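Local coordinates for heterokaryon incompatibility protein S (Podospora anserina, PDB 2WVO) that controls heterokaryon incompatibility, triggering a lethal reaction when it meets the prion form [het-s] of an incompatible cell after vegetative fusion, at residues 11-19 and 61-70. Numbering follows the deposited sequence.
Sequences ALGVAGLFN and INDDPRFHSS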
ATOM      1  N   ALA A  11      10.834   4.299  18.719  1.00 50.66           N
ATOM      2  CA  ALA A  11      12.029   3.455  18.941  1.00 49.72           C
ATOM      3  C   ALA A  11      11.683   2.072  19.514  1.00 48.93           C
ATOM      4  O   ALA A  11      12.440   1.500  20.313  1.00 49.30           O
ATOM      5  CB  ALA A  11      13.047   4.193  19.850  1.00 49.76           C
ATOM      6  N   LEU A  12      10.535   1.537  19.104  1.00 47.88           N
ATOM      7  CA  LEU A  12      10.088   0.213  19.541  1.00 46.28           C
ATOM      8  C   LEU A  12      10.888  -0.942  18.916  1.00 45.25           C
ATOM      9  O   LEU A  12      11.488  -0.792  17.849  1.00 44.56           O
ATOM     10  CB  LEU A  12       8.591   0.044  19.258  1.00 46.30           C
ATOM     11  CG  LEU A  12       7.672   1.062  19.932  1.00 46.59           C
ATOM     12  CD1 LEU A  12       6.215   0.808  19.567  1.00 45.19           C
ATOM     13  CD2 LEU A  12       7.879   1.076  21.467  1.00 46.16           C
ATOM     14  N   GLY A  13      10.910  -2.083  19.605  1.00 44.21           N
ATOM     15  CA  GLY A  13      11.404  -3.325  19.010  1.00 43.68           C
ATOM     16  C   GLY A  13      10.254  -4.010  18.284  1.00 42.84           C
ATOM     17  O   GLY A  13       9.148  -3.480  18.259  1.00 42.77           O
ATOM     18  N   VAL A  14      10.510  -5.178  17.694  1.00 42.77           N
ATOM     19  CA  VAL A  14       9.458  -5.981  17.035  1.00 41.69           C
ATOM     20  C   VAL A  14       8.217  -6.159  17.916  1.00 41.78           C
ATOM     21  O   VAL A  14       7.093  -5.940  17.455  1.00 41.89           O
ATOM     22  CB  VAL A  14       9.970  -7.383  16.575  1.00 42.22           C
ATOM     23  CG1 VAL A  14       8.865  -8.164  15.859  1.00 40.28           C
ATOM     24  CG2 VAL A  14      11.202  -7.266  15.673  1.00 41.09           C
ATOM     25  N   ALA A  15       8.417  -6.536  19.184  1.00 41.25           N
ATOM     26  CA  ALA A  15       7.298  -6.810  20.099  1.00 40.75           C
ATOM     27  C   ALA A  15       6.351  -5.626  20.263  1.00 40.27           C
ATOM     28  O   ALA A  15       5.142  -5.800  20.164  1.00 40.17           O
ATOM     29  CB  ALA A  15       7.812  -7.298  21.488  1.00 40.50           C
ATOM     30  N   GLY A  16       6.899  -4.436  20.529  1.00 39.56           N
ATOM     31  CA  GLY A  16       6.097  -3.220  20.685  1.00 39.26           C
ATOM     32  C   GLY A  16       5.357  -2.839  19.403  1.00 39.71           C
ATOM     33  O   GLY A  16       4.217  -2.369  19.443  1.00 39.79           O
ATOM     34  N   LEU A  17       6.030  -3.013  18.268  1.00 39.41           N
ATOM     35  CA  LEU A  17       5.451  -2.746  16.954  1.00 39.60           C
ATOM     36  C   LEU A  17       4.307  -3.715  16.632  1.00 39.37           C
ATOM     37  O   LEU A  17       3.237  -3.296  16.186  1.00 39.66           O
ATOM     38  CB  LEU A  17       6.546  -2.794  15.877  1.00 39.05           C
ATOM     39  CG  LEU A  17       7.514  -1.599  15.836  1.00 38.65           C
ATOM     40  CD1 LEU A  17       8.854  -1.981  15.174  1.00 35.50           C
ATOM     41  CD2 LEU A  17       6.872  -0.368  15.164  1.00 35.22           C
ATOM     42  N   PHE A  18       4.556  -4.997  16.896  1.00 39.30           N
ATOM     43  CA  PHE A  18       3.594  -6.086  16.761  1.00 39.43           C
ATOM     44  C   PHE A  18       2.336  -5.874  17.600  1.00 39.84           C
ATOM     45  O   PHE A  18       1.218  -6.060  17.111  1.00 40.42           O
ATOM     46  CB  PHE A  18       4.273  -7.424  17.138  1.00 39.51           C
ATOM     47  CG  PHE A  18       3.310  -8.578  17.306  1.00 39.44           C
ATOM     48  CD1 PHE A  18       2.900  -9.326  16.209  1.00 39.34           C
ATOM     49  CD2 PHE A  18       2.802  -8.902  18.563  1.00 39.53           C
ATOM     50  CE1 PHE A  18       2.000 -10.361  16.362  1.00 38.20           C
ATOM     51  CE2 PHE A  18       1.908  -9.934  18.719  1.00 37.62           C
ATOM     52  CZ  PHE A  18       1.506 -10.667  17.609  1.00 38.50           C
ATOM     53  N   ASN A  19       2.516  -5.514  18.866  1.00 40.06           N
ATOM     54  CA  ASN A  19       1.400  -5.278  19.770  1.00 40.45           C
ATOM     55  C   ASN A  19       0.549  -4.085  19.356  1.00 40.56           C
ATOM     56  O   ASN A  19      -0.672  -4.096  19.528  1.00 40.59           O
ATOM     57  CB  ASN A  19       1.890  -5.103  21.216  1.00 40.86           C
ATOM     58  CG  ASN A  19       2.391  -6.400  21.829  1.00 41.68           C
ATOM     59  OD1 ASN A  19       1.986  -7.508  21.441  1.00 43.32           O
ATOM     60  ND2 ASN A  19       3.258  -6.268  22.805  1.00 41.91           N
ATOM     61  N   ILE A  61       6.704 -14.071  21.298  1.00 45.67           N
ATOM     62  CA  ILE A  61       7.105 -12.662  21.118  1.00 45.92           C
ATOM     63  C   ILE A  61       7.520 -11.957  22.428  1.00 46.32           C
ATOM     64  O   ILE A  61       8.488 -11.186  22.446  1.00 46.90           O
ATOM     65  CB  ILE A  61       6.004 -11.859  20.316  1.00 45.56           C
ATOM     66  CG1 ILE A  61       6.505 -10.493  19.852  1.00 46.15           C
ATOM     67  CG2 ILE A  61       4.685 -11.754  21.086  1.00 44.55           C
ATOM     68  CD1 ILE A  61       7.049 -10.460  18.440  1.00 44.21           C
ATOM     69  N   ASN A  62       6.828 -12.251  23.524  1.00 45.96           N
ATOM     70  CA  ASN A  62       7.081 -11.526  24.764  1.00 46.59           C
ATOM     71  C   ASN A  62       8.180 -12.085  25.621  1.00 45.98           C
ATOM     72  O   ASN A  62       8.574 -11.468  26.599  1.00 46.72           O
ATOM     73  CB  ASN A  62       5.786 -11.296  25.551  1.00 46.58           C
ATOM     74  CG  ASN A  62       4.865 -10.318  24.842  1.00 48.78           C
ATOM     75  OD1 ASN A  62       3.731 -10.662  24.508  1.00 50.48           O
ATOM     76  ND2 ASN A  62       5.373  -9.093  24.561  1.00 49.91           N
ATOM     77  N   ASP A  63       8.720 -13.220  25.197  1.00 45.76           N
ATOM     78  CA  ASP A  63       9.721 -13.944  25.954  1.00 45.28           C
ATOM     79  C   ASP A  63      11.061 -14.056  25.218  1.00 44.14           C
ATOM     80  O   ASP A  63      12.067 -14.381  25.818  1.00 44.15           O
ATOM     81  CB  ASP A  63       9.169 -15.326  26.342  1.00 46.20           C
ATOM     82  CG  ASP A  63       8.106 -15.248  27.439  1.00 48.28           C
ATOM     83  OD1 ASP A  63       8.469 -15.074  28.623  1.00 53.71           O
ATOM     84  OD2 ASP A  63       6.908 -15.368  27.134  1.00 51.15           O
ATOM     85  N   ASP A  64      11.080 -13.776  23.919  1.00 43.33           N
ATOM     86  CA  ASP A  64      12.321 -13.826  23.138  1.00 42.23           C
ATOM     87  C   ASP A  64      12.957 -12.430  23.140  1.00 41.31           C
ATOM     88  O   ASP A  64      12.372 -11.509  22.583  1.00 41.19           O
ATOM     89  CB  ASP A  64      12.015 -14.311  21.716  1.00 42.67           C
ATOM     90  CG  ASP A  64      13.257 -14.524  20.873  1.00 42.84           C
ATOM     91  OD1 ASP A  64      14.271 -13.862  21.107  1.00 42.56           O
ATOM     92  OD2 ASP A  64      13.213 -15.350  19.941  1.00 45.02           O
ATOM     93  N   PRO A  65      14.148 -12.267  23.787  1.00 40.13           N
ATOM     94  CA  PRO A  65      14.755 -10.932  23.979  1.00 39.84           C
ATOM     95  C   PRO A  65      15.095 -10.177  22.698  1.00 39.73           C
ATOM     96  O   PRO A  65      15.202  -8.959  22.722  1.00 39.37           O
ATOM     97  CB  PRO A  65      16.037 -11.218  24.804  1.00 39.47           C
ATOM     98  CG  PRO A  65      16.301 -12.663  24.645  1.00 39.57           C
ATOM     99  CD  PRO A  65      14.969 -13.333  24.399  1.00 39.78           C
ATOM    100  N   ARG A  66      15.248 -10.898  21.591  1.00 40.50           N
ATOM    101  CA  ARG A  66      15.549 -10.297  20.295  1.00 41.13           C
ATOM    102  C   ARG A  66      14.426  -9.387  19.811  1.00 41.20           C
ATOM    103  O   ARG A  66      14.664  -8.434  19.072  1.00 41.49           O
ATOM    104  CB  ARG A  66      15.783 -11.386  19.255  1.00 41.63           C
ATOM    105  CG  ARG A  66      16.954 -12.302  19.541  1.00 41.40           C
ATOM    106  CD  ARG A  66      16.490 -13.685  19.194  1.00 45.63           C
ATOM    107  NE  ARG A  66      16.802 -14.098  17.843  1.00 46.01           N
ATOM    108  CZ  ARG A  66      16.091 -14.958  17.115  1.00 44.73           C
ATOM    109  NH1 ARG A  66      14.949 -15.489  17.557  1.00 42.93           N
ATOM    110  NH2 ARG A  66      16.532 -15.268  15.912  1.00 44.41           N
ATOM    111  N   PHE A  67      13.204  -9.676  20.234  1.00 41.18           N
ATOM    112  CA  PHE A  67      12.050  -8.873  19.828  1.00 41.69           C
ATOM    113  C   PHE A  67      11.882  -7.602  20.659  1.00 41.97           C
ATOM    114  O   PHE A  67      10.924  -6.868  20.481  1.00 42.35           O
ATOM    115  CB  PHE A  67      10.774  -9.711  19.922  1.00 41.34           C
ATOM    116  CG  PHE A  67      10.742 -10.887  18.990  1.00 41.40           C
ATOM    117  CD1 PHE A  67      10.420 -12.148  19.469  1.00 41.05           C
ATOM    118  CD2 PHE A  67      11.003 -10.732  17.622  1.00 41.53           C
ATOM    119  CE1 PHE A  67      10.365 -13.254  18.600  1.00 42.09           C
ATOM    120  CE2 PHE A  67      10.951 -11.821  16.747  1.00 41.14           C
ATOM    121  CZ  PHE A  67      10.628 -13.089  17.241  1.00 41.69           C
ATOM    122  N   HIS A  68      12.806  -7.347  21.576  1.00 42.83           N
ATOM    123  CA  HIS A  68      12.663  -6.230  22.492  1.00 43.64           C
ATOM    124  C   HIS A  68      13.708  -5.129  22.332  1.00 44.83           C
ATOM    125  O   HIS A  68      13.770  -4.213  23.145  1.00 45.25           O
ATOM    126  CB  HIS A  68      12.529  -6.736  23.928  1.00 42.90           C
ATOM    127  CG  HIS A  68      11.248  -7.461  24.170  1.00 42.11           C
ATOM    128  ND1 HIS A  68      11.026  -8.749  23.724  1.00 40.88           N
ATOM    129  CD2 HIS A  68      10.092  -7.057  24.745  1.00 40.97           C
ATOM    130  CE1 HIS A  68       9.799  -9.117  24.043  1.00 40.03           C
ATOM    131  NE2 HIS A  68       9.212  -8.110  24.665  1.00 41.26           N
ATOM    132  N   SER A  69      14.505  -5.217  21.270  1.00 46.15           N
ATOM    133  CA  SER A  69      15.497  -4.196  20.960  1.00 48.22           C
ATOM    134  C   SER A  69      15.142  -3.381  19.713  1.00 48.64           C
ATOM    135  O   SER A  69      14.624  -3.928  18.728  1.00 48.52           O
ATOM    136  CB  SER A  69      16.870  -4.831  20.765  1.00 48.19           C
ATOM    137  OG  SER A  69      16.854  -5.707  19.658  1.00 51.84           O
ATOM    138  N   SER A  70      15.450  -2.082  19.777  1.00 49.33           N
ATOM    139  CA  SER A  70      15.277  -1.122  18.670  1.00 50.28           C
ATOM    140  C   SER A  70      16.077  -1.490  17.430  1.00 50.37           C
ATOM    141  O   SER A  70      15.692  -1.166  16.311  1.00 50.56           O
ATOM    142  CB  SER A  70      15.740   0.268  19.114  1.00 50.33           C
ATOM    143  OG  SER A  70      14.957   0.740  20.187  1.00 52.32           O
TER
HETATM  144  O   HOH W   1      13.210  -6.239  18.045  1.00 40.67           O
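Ala11 meets the far end of the 61-70 loop, where the hydroxyl of Ser70 donates a 2.6 Å hydrogen bond from OG to Ala11 O. The serine approaches from above the carbonyl plane, 38° out of it. Gly13, the N-cap of helix 14-23, lies close against the loop backbone: its CA makes a C-H...O contact with Ser69 O (3.3 Å). Val14 N reaches the loop through a water, to which it donates and which in turn donates to Arg66 O and Ser69 O. The Val14 side chain sets CB and both methyls near CD2 of the Phe67 ring, and its CG1, anti to the backbone N (chi1 -178°), also reaches Ile61 CD1 at 3.9 Å. That same isoleucine methyl lies over one face of the Phe67 ring, toward its rim.

Ala15 N forms a nearly straight bond to Phe67 O (2.8 Å, 168° at the hydrogen) in the plane of that carbonyl. In this way a short 3-10 turn, 65-67, is fastened by its last carbonyl to the start of the helix. The methyl of Ala15 touches Ile61 CG1 and also lies over one face of the His68 imidazole, offset toward its rim, in a CH-pi contact (CB to centroid 3.8 Å). A long hydrogen bond from His68 ND1 to Asp64 O, almost in the ring plane, probably helps to hold the ring. One turn on from Val14, Phe18 CE2 touches Ile61 CG2.

Within the helical, prion-inhibitory HeLo globular domain, the contact thus packs the N-terminal end of helix 14-23 on the connection between helices 38-59 and 75-104. Helix 38-59 backs it through Leu52, Trp55 and Val59, against Phe18, Ile61 and Phe67 respectively, and helix 75-104 meets Val14 with Val77 and Lys81.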